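Local coordinates for protein phosphoserine phosphatase RsbX (Bacillus subtilis, PDB 3W40) that dephosphorylates phosphoserine in RsbS and so acts as a negative regulator of sigma-B activity, at residues Ala41-Leu46 with Ala88-Leu93; Arg111-Ser116 with Ile152-Gly157; Asp156-Pro161 with Asp189-Ile194. One frame throughout, in Å; residues are numbered along the deposited sequence. Where two conformers were deposited one is given.

Interaction 1: residues Ala41-Leu46 with Ala88-Leu93; sequences AVADGL and ATASIL. With MG (magnesium ion), chain C.
Strand residues A41-G45 and A88-L93 pair as antiparallel neighbours within one of the two beta-sheets of the PPM-type (PP2C) phosphatase sandwich, and the first of them ends at the magnesium site. The direct evidence is the short-segment geometry: the axes approach to 4.5 Å with their N-to-C directions 170° apart. Two hydrogen-bonded pairs, V42 with S91 and D44 with T89, each exchange two backbone bonds, and the shortest runs from D44 N to T89 O at 2.8 Å. Between and beside them lie the non-hydrogen-bonded pairs A41-I92, A43-A90 and G45-A88.

One face carries the methyls of A41, A43, A88 and A90, with the larger I92 at one end; A43 CB and A90 CB meet at 4.0 Å, and helix 49-65 packs on A41, A43 and A88, while helix 71-81 covers I92. The other face carries V42, D44, T89 and S91. There V42 reaches I153 of the second sheet, and the buried S91 OG is hydrogen-bonded to S106 and Y104. At the chain turn after the strand, L46 folds back so that its CD1 rests 3.7 Å from A88 CA.

D44 has its CG anti to the backbone N (chi1 -179°), which turns the carboxylate away from strand 88-93 toward the ion while CB stays 3.4 Å from T89 OG1. The same OG1 makes a long, weak bond to D44 O. D44 OD2 binds magnesium at 2.1 Å, and its other oxygen, OD1, accepts a hydrogen bond of 3.0 Å from metal-bound water 1.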
ATOM      1  N   ALA A  41       3.866  -0.617   3.265  1.00  6.65           N
ATOM      2  CA  ALA A  41       3.235   0.677   3.256  1.00  6.71           C
ATOM      3  C   ALA A  41       3.399   1.303   1.907  1.00  6.19           C
ATOM      4  O   ALA A  41       4.401   1.045   1.219  1.00  6.71           O
ATOM      5  CB  ALA A  41       3.849   1.558   4.325  1.00  8.43           C
ATOM      6  N   VAL A  42       2.429   2.138   1.542  1.00  5.53           N
ATOM      7  CA  VAL A  42       2.452   2.905   0.277  1.00  6.32           C
ATOM      8  C   VAL A  42       2.054   4.306   0.637  1.00  4.71           C
ATOM      9  O   VAL A  42       1.106   4.494   1.408  1.00  5.97           O
ATOM     10  CB  VAL A  42       1.500   2.277  -0.831  1.00  6.29           C
ATOM     11  CG1 VAL A  42       1.370   3.120  -2.012  1.00  8.85           C
ATOM     12  CG2 VAL A  42       1.995   0.824  -1.200  1.00  8.31           C
ATOM     13  N   ALA A  43       2.734   5.293   0.063  1.00  4.70           N
ATOM     14  CA  ALA A  43       2.435   6.686   0.367  1.00  6.58           C
ATOM     15  C   ALA A  43       2.572   7.527  -0.868  1.00  6.65           C
ATOM     16  O   ALA A  43       3.364   7.187  -1.739  1.00  7.67           O
ATOM     17  CB  ALA A  43       3.361   7.236   1.463  1.00  7.65           C
ATOM     18  N   ASP A  44       1.821   8.610  -0.945  1.00  6.29           N
ATOM     19  CA  ASP A  44       1.808   9.518  -2.102  1.00  6.27           C
ATOM     20  C   ASP A  44       1.966  10.940  -1.531  1.00  5.78           C
ATOM     21  O   ASP A  44       1.069  11.426  -0.809  1.00  6.12           O
ATOM     22  CB  ASP A  44       0.494   9.319  -2.899  1.00  7.57           C
ATOM     23  CG  ASP A  44       0.404  10.217  -4.158  1.00  8.02           C
ATOM     24  OD1 ASP A  44       1.278  11.116  -4.334  1.00  8.74           O
ATOM     25  OD2 ASP A  44      -0.568  10.065  -4.963  1.00  8.07           O
ATOM     26  N   GLY A  45       3.124  11.552  -1.767  1.00  5.41           N
ATOM     27  CA  GLY A  45       3.377  12.879  -1.187  1.00  6.48           C
ATOM     28  C   GLY A  45       2.544  13.976  -1.849  1.00  5.91           C
ATOM     29  O   GLY A  45       2.251  13.923  -3.051  1.00  7.45           O
ATOM     30  N   LEU A  46       2.143  14.943  -1.060  1.00  7.24           N
ATOM     31  CA  LEU A  46       1.474  16.125  -1.583  1.00  7.48           C
ATOM     32  C   LEU A  46       2.516  17.018  -2.247  1.00  8.67           C
ATOM     33  O   LEU A  46       3.746  16.820  -2.085  1.00 10.73           O
ATOM     34  CB  LEU A  46       0.674  16.882  -0.521  1.00  7.46           C
ATOM     35  CG  LEU A  46      -0.763  16.359  -0.321  1.00  7.86           C
ATOM     36  CD1 LEU A  46      -0.855  14.924   0.290  1.00  7.67           C
ATOM     37  CD2 LEU A  46      -1.567  17.345   0.548  1.00 12.71           C
ATOM     38  N   ALA A  88       1.401  13.725   3.179  1.00  6.69           N
ATOM     39  CA  ALA A  88       1.218  12.586   2.274  1.00  6.43           C
ATOM     40  C   ALA A  88      -0.042  11.837   2.560  1.00  5.17           C
ATOM     41  O   ALA A  88      -0.539  11.818   3.690  1.00  7.15           O
ATOM     42  CB  ALA A  88       2.392  11.608   2.388  1.00  7.58           C
ATOM     43  N   THR A  89      -0.583  11.175   1.542  1.00  5.13           N
ATOM     44  CA  THR A  89      -1.582  10.148   1.810  1.00  5.40           C
ATOM     45  C   THR A  89      -0.838   8.820   1.993  1.00  5.85           C
ATOM     46  O   THR A  89       0.248   8.656   1.427  1.00  5.92           O
ATOM     47  CB  THR A  89      -2.608  10.105   0.695  1.00  6.10           C
ATOM     48  OG1 THR A  89      -1.972   9.796  -0.544  1.00  7.46           O
ATOM     49  CG2 THR A  89      -3.343  11.402   0.600  1.00  7.80           C
ATOM     50  N   ALA A  90      -1.342   7.935   2.855  1.00  6.10           N
ATOM     51  CA  ALA A  90      -0.599   6.736   3.137  1.00  6.44           C
ATOM     52  C   ALA A  90      -1.448   5.623   3.714  1.00  6.43           C
ATOM     53  O   ALA A  90      -2.472   5.885   4.327  1.00  7.39           O
ATOM     54  CB  ALA A  90       0.468   7.070   4.161  1.00  8.27           C
ATOM     55  N   SER A  91      -1.004   4.381   3.494  1.00  5.72           N
ATOM     56  CA  SER A  91      -1.655   3.187   4.025  1.00  7.12           C
ATOM     57  C   SER A  91      -0.598   2.246   4.550  1.00  5.68           C
ATOM     58  O   SER A  91       0.502   2.097   3.915  1.00  7.31           O
ATOM     59  CB  SER A  91      -2.406   2.419   2.950  1.00  8.92           C
ATOM     60  OG  SER A  91      -3.429   3.279   2.466  1.00 12.43           O
ATOM     61  N   ILE A  92      -0.870   1.673   5.716  1.00  5.86           N
ATOM     62  CA  ILE A  92       0.089   0.764   6.343  1.00  6.08           C
ATOM     63  C   ILE A  92      -0.595  -0.547   6.661  1.00  5.86           C
ATOM     64  O   ILE A  92      -1.697  -0.562   7.252  1.00  5.98           O
ATOM     65  CB  ILE A  92       0.654   1.342   7.653  1.00  6.91           C
ATOM     66  CG1 ILE A  92       1.377   2.658   7.331  1.00 11.39           C
ATOM     67  CG2 ILE A  92       1.786   0.394   8.249  1.00  9.41           C
ATOM     68  CD1 ILE A  92       1.941   3.404   8.560  1.00 16.84           C
ATOM     69  N   LEU A  93       0.018  -1.670   6.272  1.00  5.52           N
ATOM     70  CA  LEU A  93      -0.561  -2.991   6.450  1.00  5.80           C
ATOM     71  C   LEU A  93       0.464  -3.907   7.180  1.00  5.27           C
ATOM     72  O   LEU A  93       1.643  -3.992   6.808  1.00  6.37           O
ATOM     73  CB  LEU A  93      -0.815  -3.600   5.077  1.00  5.28           C
ATOM     74  CG  LEU A  93      -1.309  -5.035   5.053  1.00  5.29           C
ATOM     75  CD1 LEU A  93      -2.678  -5.217   5.706  1.00  7.16           C
ATOM     76  CD2 LEU A  93      -1.328  -5.603   3.656  1.00  6.22           C
TER
HETATM   77 MG    MG C 201      -0.820  10.336  -7.048  1.00  7.08          MG
HETATM   78  O   HOH W   1       0.797  11.622  -7.289  1.00 10.98           O
HETATM   79  O   HOH W   2       0.353   8.649  -7.275  1.00  7.19           O
HETATM   80  O   HOH W   3      -1.900  12.160  -6.733  1.00 10.99           O

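Interaction 2: residues Arg111-Ser116 with Ile152-Gly157; sequences RFILHS and IIHTDG. With MG (magnesium ion), chain C.
I152 O receives I113 N at 2.9 Å in a nearly straight bond (167° at the hydrogen), and F112 adds two further contacts to this oxygen: its CA through a CA-H...O approach of 3.3 Å, and its ring through CD1 near the ring plane. I152 N returns a bond to I113 O. Two residues along each strand, R111 and H154 exchange a second pair of backbone bonds, with F112-I153 the non-hydrogen-bonded pair between them.

H154 and R111 run side by side. H154 CG lies between its backbone N and carbonyl carbon (chi1 69°), where the ring meets R111 CB, which sits over one face, 3.9 Å from the centroid and 24° off the normal, a CH-pi contact. The residue just past the strand end also holds the imidazole: ND1 donates to T155 O at 2.9 Å, with that oxygen in the ring plane, which helps set the ring's rotation. I113 CD1 lies 3.8 Å from I152 CG2, and on the other face F112 CD1 meets I153 CG1 at 3.6 Å.

R111's guanidinium leads away to P124 O. Past the strand end, D156 OD1 binds magnesium at 2.0 Å. A hydrogen-bonded antiparallel strand pair delivering an aspartate to the metal at its end is consistent with the PP2C-type catalytic core.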
ATOM      1  N   ARG A 111      -5.437   3.244  -1.712  1.00  6.55           N
ATOM      2  CA  ARG A 111      -6.519   2.289  -1.519  1.00  6.32           C
ATOM      3  C   ARG A 111      -5.992   0.861  -1.204  1.00  5.38           C
ATOM      4  O   ARG A 111      -4.904   0.464  -1.620  1.00  7.72           O
ATOM      5  CB  ARG A 111      -7.318   2.166  -2.831  1.00  7.63           C
ATOM      6  CG  ARG A 111      -7.956   3.473  -3.308  1.00 10.84           C
ATOM      7  CD  ARG A 111      -8.664   4.228  -2.175  1.00 12.45           C
ATOM      8  NE  ARG A 111      -9.874   3.491  -1.736  1.00 13.33           N
ATOM      9  CZ  ARG A 111     -11.086   3.553  -2.316  1.00 13.92           C
ATOM     10  NH1 ARG A 111     -11.315   4.370  -3.345  1.00 13.61           N
ATOM     11  NH2 ARG A 111     -12.095   2.820  -1.823  1.00 15.61           N
ATOM     12  N   PHE A 112      -6.797   0.115  -0.489  1.00  5.13           N
ATOM     13  CA  PHE A 112      -6.471  -1.314  -0.124  1.00  6.31           C
ATOM     14  C   PHE A 112      -7.695  -2.150  -0.363  1.00  5.76           C
ATOM     15  O   PHE A 112      -8.781  -1.781   0.036  1.00  7.45           O
ATOM     16  CB  PHE A 112      -6.059  -1.371   1.373  1.00  5.70           C
ATOM     17  CG  PHE A 112      -5.892  -2.751   1.964  1.00  6.68           C
ATOM     18  CD1 PHE A 112      -5.099  -3.715   1.351  1.00  7.08           C
ATOM     19  CD2 PHE A 112      -6.416  -3.021   3.203  1.00  7.78           C
ATOM     20  CE1 PHE A 112      -4.879  -4.953   1.945  1.00  5.65           C
ATOM     21  CE2 PHE A 112      -6.218  -4.230   3.815  1.00  7.60           C
ATOM     22  CZ  PHE A 112      -5.437  -5.228   3.150  1.00  7.29           C
ATOM     23  N   ILE A 113      -7.481  -3.227  -1.083  1.00  5.84           N
ATOM     24  CA  ILE A 113      -8.577  -4.198  -1.288  1.00  7.11           C
ATOM     25  C   ILE A 113      -8.032  -5.598  -1.052  1.00  6.39           C
ATOM     26  O   ILE A 113      -7.006  -5.979  -1.606  1.00  7.97           O
ATOM     27  CB  ILE A 113      -9.053  -4.169  -2.755  1.00  8.57           C
ATOM     28  CG1 ILE A 113      -9.482  -2.736  -3.174  1.00 10.34           C
ATOM     29  CG2 ILE A 113     -10.156  -5.195  -2.965  1.00 10.76           C
ATOM     30  CD1 ILE A 113      -8.382  -1.798  -3.762  1.00 13.42           C
ATOM     31  N   LEU A 114      -8.693  -6.354  -0.209  1.00  7.76           N
ATOM     32  CA  LEU A 114      -8.325  -7.736   0.049  1.00  8.31           C
ATOM     33  C   LEU A 114      -9.514  -8.628  -0.317  1.00  9.53           C
ATOM     34  O   LEU A 114     -10.593  -8.434   0.144  1.00 11.29           O
ATOM     35  CB  LEU A 114      -7.967  -7.914   1.521  1.00  9.96           C
ATOM     36  CG  LEU A 114      -7.435  -9.324   1.863  1.00 10.35           C
ATOM     37  CD1 LEU A 114      -6.284  -9.269   2.924  1.00 14.47           C
ATOM     38  CD2 LEU A 114      -8.537 -10.336   2.223  1.00 12.81           C
ATOM     39  N   HIS A 115      -9.288  -9.558  -1.203  1.00  8.81           N
ATOM     40  CA  HIS A 115     -10.319 -10.425  -1.741  1.00 10.27           C
ATOM     41  C   HIS A 115     -10.113 -11.824  -1.194  1.00  8.37           C
ATOM     42  O   HIS A 115      -9.032 -12.371  -1.264  1.00  9.63           O
ATOM     43  CB  HIS A 115     -10.227 -10.410  -3.262  1.00 13.55           C
ATOM     44  CG  HIS A 115     -11.149 -11.374  -3.933  1.00 18.51           C
ATOM     45  ND1 HIS A 115     -12.483 -11.102  -4.128  1.00 22.84           N
ATOM     46  CD2 HIS A 115     -10.954 -12.648  -4.343  1.00 21.55           C
ATOM     47  CE1 HIS A 115     -13.062 -12.146  -4.696  1.00 21.10           C
ATOM     48  NE2 HIS A 115     -12.154 -13.096  -4.849  1.00 22.08           N
ATOM     49  N   SER A 116     -11.190 -12.365  -0.626  1.00 10.41           N
ATOM     50  CA  SER A 116     -11.213 -13.692  -0.047  0.70 12.06           C
ATOM     51  C   SER A 116     -11.713 -14.719  -1.074  1.00 12.09           C
ATOM     52  O   SER A 116     -12.588 -14.375  -1.876  1.00 13.61           O
ATOM     53  CB  SER A 116     -12.208 -13.569   1.104  0.70 13.63           C
ATOM     54  OG  SER A 116     -12.340 -14.770   1.793  0.70 17.74           O
ATOM     55  N   ILE A 152      -4.361  -5.907  -2.965  1.00  4.58           N
ATOM     56  CA  ILE A 152      -3.628  -4.827  -3.571  1.00  4.65           C
ATOM     57  C   ILE A 152      -3.688  -3.602  -2.660  1.00  4.49           C
ATOM     58  O   ILE A 152      -4.741  -3.314  -2.095  1.00  5.32           O
ATOM     59  CB  ILE A 152      -4.131  -4.484  -4.962  1.00  5.23           C
ATOM     60  CG1 ILE A 152      -3.183  -3.505  -5.699  1.00  6.54           C
ATOM     61  CG2 ILE A 152      -5.560  -4.041  -4.967  1.00  6.74           C
ATOM     62  CD1 ILE A 152      -3.511  -3.326  -7.168  1.00  7.40           C
ATOM     63  N   ILE A 153      -2.594  -2.852  -2.626  1.00  5.27           N
ATOM     64  CA  ILE A 153      -2.538  -1.524  -2.099  1.00  5.13           C
ATOM     65  C   ILE A 153      -2.037  -0.630  -3.238  1.00  4.74           C
ATOM     66  O   ILE A 153      -1.013  -0.966  -3.826  1.00  5.92           O
ATOM     67  CB  ILE A 153      -1.573  -1.363  -0.879  1.00  6.17           C
ATOM     68  CG1 ILE A 153      -1.956  -2.331   0.263  1.00  7.55           C
ATOM     69  CG2 ILE A 153      -1.579   0.136  -0.442  1.00  5.24           C
ATOM     70  CD1 ILE A 153      -0.876  -2.439   1.384  1.00 12.58           C
ATOM     71  N   HIS A 154      -2.742   0.475  -3.556  1.00  4.93           N
ATOM     72  CA  HIS A 154      -2.315   1.255  -4.704  1.00  5.47           C
ATOM     73  C   HIS A 154      -2.545   2.756  -4.505  1.00  5.68           C
ATOM     74  O   HIS A 154      -3.497   3.161  -3.812  1.00  5.82           O
ATOM     75  CB  HIS A 154      -2.999   0.767  -5.982  1.00  7.00           C
ATOM     76  CG  HIS A 154      -4.472   1.038  -6.066  1.00  5.77           C
ATOM     77  ND1 HIS A 154      -4.991   2.258  -6.465  1.00  8.22           N
ATOM     78  CD2 HIS A 154      -5.540   0.230  -5.838  1.00  7.87           C
ATOM     79  CE1 HIS A 154      -6.309   2.163  -6.533  1.00  8.52           C
ATOM     80  NE2 HIS A 154      -6.668   0.958  -6.131  1.00  8.55           N
ATOM     81  N   THR A 155      -1.660   3.575  -5.115  1.00  4.97           N
ATOM     82  CA  THR A 155      -1.845   4.995  -5.141  1.00  5.52           C
ATOM     83  C   THR A 155      -2.909   5.347  -6.185  1.00  6.39           C
ATOM     84  O   THR A 155      -3.335   4.547  -7.043  1.00  6.34           O
ATOM     85  CB  THR A 155      -0.530   5.760  -5.381  1.00  6.42           C
ATOM     86  OG1 THR A 155      -0.012   5.382  -6.642  1.00  7.84           O
ATOM     87  CG2 THR A 155       0.382   5.488  -4.265  1.00  7.98           C
ATOM     88  N   ASP A 156      -3.251   6.615  -6.158  1.00  6.61           N
ATOM     89  CA  ASP A 156      -4.275   7.156  -7.085  1.00  7.29           C
ATOM     90  C   ASP A 156      -3.872   7.196  -8.547  1.00  8.63           C
ATOM     91  O   ASP A 156      -4.705   7.417  -9.396  1.00 12.06           O
ATOM     92  CB  ASP A 156      -4.816   8.498  -6.632  1.00  6.53           C
ATOM     93  CG  ASP A 156      -3.743   9.587  -6.592  1.00  6.25           C
ATOM     94  OD1 ASP A 156      -2.566   9.350  -6.941  1.00  8.13           O
ATOM     95  OD2 ASP A 156      -4.123  10.765  -6.298  1.00  7.73           O
ATOM     96  N   GLY A 157      -2.601   6.939  -8.839  1.00  7.68           N
ATOM     97  CA  GLY A 157      -2.174   6.784 -10.226  1.00  9.37           C
ATOM     98  C   GLY A 157      -2.767   5.551 -10.903  1.00  7.80           C
ATOM     99  O   GLY A 157      -2.802   5.511 -12.140  1.00 10.16           O
TER
HETATM  100 MG    MG C 201      -0.820  10.336  -7.048  1.00  7.08          MG
HETATM  101  O   HOH W   3      -1.900  12.160  -6.733  1.00 10.99           O
HETATM  102  O   HOH W   1       0.797  11.622  -7.289  1.00 10.98           O
HETATM  103  O   HOH W   2       0.353   8.649  -7.275  1.00  7.19           O

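Interaction 3: residues Asp156-Pro161 with Asp189-Ile194; sequences DGLNVP and DDLTYI. With MG (magnesium ion), chain C.
D156 OD1 and D189 OD2 stand 2.8 Å apart, a separation explained by the magnesium ion they share rather than by a hydrogen bond. The two side chains cross at about a right angle, their carboxylate planes 64° apart. One oxygen of each binds: D189 OD2 lies 2.1 Å from magnesium, while D189 OD1 is 3.5 Å from it. The metal-bound waters reach three further oxygens: water 3 donates to D156 OD2, water 2 to D190 O at 2.8 Å, and water 1 to D189 OD1, though water 1 has more possible acceptors than protons and its bonds may be shared.

The next shell is backbone. G157, which has no side chain, brings its CA to 3.2 Å from D190 O in a CA-H...O contact. Water 4 bridges the segments, donating to G157 O and accepting from D189 N. The L191 CD1 methyl lies 3.4 Å from the carbonyl G157 O.

Further out the contact turns apolar. L191 CG is 4.0 Å from L158 CB. In L158, chi1 180° with chi2 66° brings CD2 to within 4.0 Å of Y193 CD2, meeting the ring obliquely. Y193 stacks on Y15 and its hydroxyl bonds to S177, while D190 forms a salt bridge with K22.

Two carboxylates this close would repel one another without the cation, so magnesium probably offsets their charge and ties the loop 156-161 to the residues just before strand 191-198.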
ATOM      1  N   ASP A 156      -3.251   6.615  -6.158  1.00  6.61           N
ATOM      2  CA  ASP A 156      -4.275   7.156  -7.085  1.00  7.29           C
ATOM      3  C   ASP A 156      -3.872   7.196  -8.547  1.00  8.63           C
ATOM      4  O   ASP A 156      -4.705   7.417  -9.396  1.00 12.06           O
ATOM      5  CB  ASP A 156      -4.816   8.498  -6.632  1.00  6.53           C
ATOM      6  CG  ASP A 156      -3.743   9.587  -6.592  1.00  6.25           C
ATOM      7  OD1 ASP A 156      -2.566   9.350  -6.941  1.00  8.13           O
ATOM      8  OD2 ASP A 156      -4.123  10.765  -6.298  1.00  7.73           O
ATOM      9  N   GLY A 157      -2.601   6.939  -8.839  1.00  7.68           N
ATOM     10  CA  GLY A 157      -2.174   6.784 -10.226  1.00  9.37           C
ATOM     11  C   GLY A 157      -2.767   5.551 -10.903  1.00  7.80           C
ATOM     12  O   GLY A 157      -2.802   5.511 -12.140  1.00 10.16           O
ATOM     13  N   LEU A 158      -3.257   4.578 -10.099  1.00  7.53           N
ATOM     14  CA  LEU A 158      -3.893   3.386 -10.683  1.00  8.37           C
ATOM     15  C   LEU A 158      -5.389   3.566 -10.588  1.00  9.69           C
ATOM     16  O   LEU A 158      -5.908   3.668  -9.482  1.00 11.55           O
ATOM     17  CB  LEU A 158      -3.447   2.156  -9.919  1.00  8.44           C
ATOM     18  CG  LEU A 158      -4.068   0.846 -10.449  1.00  9.74           C
ATOM     19  CD1 LEU A 158      -3.623   0.470 -11.845  1.00 11.73           C
ATOM     20  CD2 LEU A 158      -3.769  -0.299  -9.516  1.00 10.79           C
ATOM     21  N   ASN A 159      -6.066   3.639 -11.714  1.00 12.91           N
ATOM     22  CA  ASN A 159      -7.506   3.883 -11.722  1.00 15.07           C
ATOM     23  C   ASN A 159      -8.152   2.749 -12.542  1.00 14.68           C
ATOM     24  O   ASN A 159      -8.091   2.725 -13.775  1.00 15.99           O
ATOM     25  CB  ASN A 159      -7.767   5.280 -12.322  1.00 18.11           C
ATOM     26  CG  ASN A 159      -9.251   5.570 -12.554  1.00 22.84           C
ATOM     27  OD1 ASN A 159      -9.614   6.372 -13.430  1.00 29.92           O
ATOM     28  ND2 ASN A 159     -10.109   4.953 -11.752  1.00 22.95           N
ATOM     29  N   VAL A 160      -8.787   1.812 -11.839  1.00 14.21           N
ATOM     30  CA  VAL A 160      -9.317   0.600 -12.458  1.00 16.09           C
ATOM     31  C   VAL A 160     -10.803   0.529 -12.114  1.00 16.09           C
ATOM     32  O   VAL A 160     -11.197   0.781 -10.968  1.00 18.19           O
ATOM     33  CB  VAL A 160      -8.589  -0.607 -11.821  1.00 16.06           C
ATOM     34  CG1 VAL A 160      -9.196  -1.935 -12.219  1.00 16.23           C
ATOM     35  CG2 VAL A 160      -7.124  -0.542 -12.123  1.00 16.88           C
ATOM     36  N   PRO A 161     -11.670   0.253 -13.097  1.00 16.29           N
ATOM     37  CA  PRO A 161     -13.116   0.242 -12.790  1.00 17.16           C
ATOM     38  C   PRO A 161     -13.529  -0.822 -11.773  1.00 16.54           C
ATOM     39  O   PRO A 161     -14.345  -0.550 -10.874  1.00 19.38           O
ATOM     40  CB  PRO A 161     -13.757  -0.137 -14.140  1.00 16.87           C
ATOM     41  CG  PRO A 161     -12.747   0.142 -15.155  1.00 18.80           C
ATOM     42  CD  PRO A 161     -11.396   0.122 -14.536  1.00 17.01           C
ATOM     43  N   ASP A 189      -0.096   9.947 -13.836  1.00 11.95           N
ATOM     44  CA  ASP A 189       0.407  10.266 -12.508  1.00 10.90           C
ATOM     45  C   ASP A 189       1.419   9.181 -12.185  1.00  9.19           C
ATOM     46  O   ASP A 189       1.437   8.150 -12.848  1.00 10.04           O
ATOM     47  CB  ASP A 189      -0.723  10.196 -11.493  1.00 10.68           C
ATOM     48  CG  ASP A 189      -0.318  10.717 -10.076  1.00 10.02           C
ATOM     49  OD1 ASP A 189       0.779  11.352  -9.946  1.00 11.40           O
ATOM     50  OD2 ASP A 189      -1.079  10.448  -9.106  1.00  9.68           O
ATOM     51  N   ASP A 190       2.241   9.408 -11.162  1.00  8.47           N
ATOM     52  CA  ASP A 190       3.007   8.282 -10.557  1.00  7.31           C
ATOM     53  C   ASP A 190       2.047   7.157 -10.193  1.00  6.64           C
ATOM     54  O   ASP A 190       0.951   7.431  -9.730  1.00  7.62           O
ATOM     55  CB  ASP A 190       3.675   8.747  -9.286  1.00  7.68           C
ATOM     56  CG  ASP A 190       4.691   9.879  -9.525  1.00  9.09           C
ATOM     57  OD1 ASP A 190       5.340   9.950 -10.590  1.00  9.68           O
ATOM     58  OD2 ASP A 190       4.850  10.725  -8.620  1.00  9.58           O
ATOM     59  N   LEU A 191       2.477   5.903 -10.396  1.00  7.12           N
ATOM     60  CA  LEU A 191       1.577   4.772 -10.180  1.00  6.59           C
ATOM     61  C   LEU A 191       2.386   3.763  -9.382  1.00  6.99           C
ATOM     62  O   LEU A 191       3.432   3.308  -9.866  1.00  8.22           O
ATOM     63  CB  LEU A 191       1.143   4.247 -11.551  1.00  8.83           C
ATOM     64  CG  LEU A 191       0.017   3.199 -11.612  1.00 10.18           C
ATOM     65  CD1 LEU A 191      -0.548   3.076 -12.999  1.00 12.98           C
ATOM     66  CD2 LEU A 191       0.410   1.822 -11.120  1.00 13.86           C
ATOM     67  N   THR A 192       1.883   3.407  -8.199  1.00  6.24           N
ATOM     68  CA  THR A 192       2.529   2.430  -7.321  1.00  5.89           C
ATOM     69  C   THR A 192       1.511   1.443  -6.823  1.00  5.93           C
ATOM     70  O   THR A 192       0.421   1.850  -6.429  1.00  7.04           O
ATOM     71  CB  THR A 192       3.175   3.093  -6.108  1.00  6.68           C
ATOM     72  OG1 THR A 192       4.108   4.082  -6.548  1.00  8.49           O
ATOM     73  CG2 THR A 192       3.942   2.107  -5.245  1.00  8.48           C
ATOM     74  N   TYR A 193       1.820   0.138  -6.889  1.00  5.98           N
ATOM     75  CA  TYR A 193       0.972  -0.840  -6.219  1.00  6.50           C
ATOM     76  C   TYR A 193       1.785  -1.976  -5.656  1.00  4.98           C
ATOM     77  O   TYR A 193       2.870  -2.261  -6.103  1.00  5.10           O
ATOM     78  CB  TYR A 193      -0.166  -1.333  -7.113  1.00  7.33           C
ATOM     79  CG  TYR A 193       0.196  -2.043  -8.400  1.00  7.46           C
ATOM     80  CD1 TYR A 193       0.610  -3.400  -8.407  1.00  7.69           C
ATOM     81  CD2 TYR A 193       0.112  -1.383  -9.616  1.00  7.91           C
ATOM     82  CE1 TYR A 193       0.903  -4.015  -9.603  1.00  9.91           C
ATOM     83  CE2 TYR A 193       0.334  -2.001 -10.811  1.00  9.96           C
ATOM     84  CZ  TYR A 193       0.779  -3.331 -10.812  1.00  8.78           C
ATOM     85  OH  TYR A 193       1.054  -3.933 -12.020  1.00 12.76           O
ATOM     86  N   ILE A 194       1.204  -2.586  -4.617  1.00  5.84           N
ATOM     87  CA  ILE A 194       1.753  -3.760  -4.025  1.00  4.89           C
ATOM     88  C   ILE A 194       0.671  -4.830  -4.090  1.00  5.39           C
ATOM     89  O   ILE A 194      -0.449  -4.591  -3.674  1.00  5.46           O
ATOM     90  CB  ILE A 194       2.150  -3.516  -2.564  1.00  6.10           C
ATOM     91  CG1 ILE A 194       3.276  -2.454  -2.458  1.00  7.90           C
ATOM     92  CG2 ILE A 194       2.613  -4.851  -1.953  1.00  9.03           C
ATOM     93  CD1 ILE A 194       3.698  -2.227  -0.985  1.00 10.83           C
TER
HETATM   94 MG    MG C 201      -0.820  10.336  -7.048  1.00  7.08          MG
HETATM   95  O   HOH W   3      -1.900  12.160  -6.733  1.00 10.99           O
HETATM   96  O   HOH W   4      -1.434   7.077 -14.035  1.00 20.42           O
HETATM   97  O   HOH W   1       0.797  11.622  -7.289  1.00 10.98           O
HETATM   98  O   HOH W   2       0.353   8.649  -7.275  1.00  7.19           O

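In the fold
All three interactions converge on one magnesium ion: D44 of interaction 1, D156, common to interactions 2 and 3, and D189 of interaction 3 are its protein ligands, with waters 1, 2 and 3 completing six-coordination. D44 OD2 lies 2.9 Å from D156 OD1 and 4.2 Å from D189 OD2. The sheets of the sandwich meet behind this site: V42 CG2 packs on I153 CG2 at 3.7 Å and on I194 CD1 at 3.5 Å. Strands 150-154 of interaction 2 and 191-198 of interaction 3 are neighbours in one sheet, where I153 O and I194 N probably hydrogen-bond at 2.9 Å; the centres of these two contacts are about 9 Å apart. Interaction 1 belongs to the facing sheet.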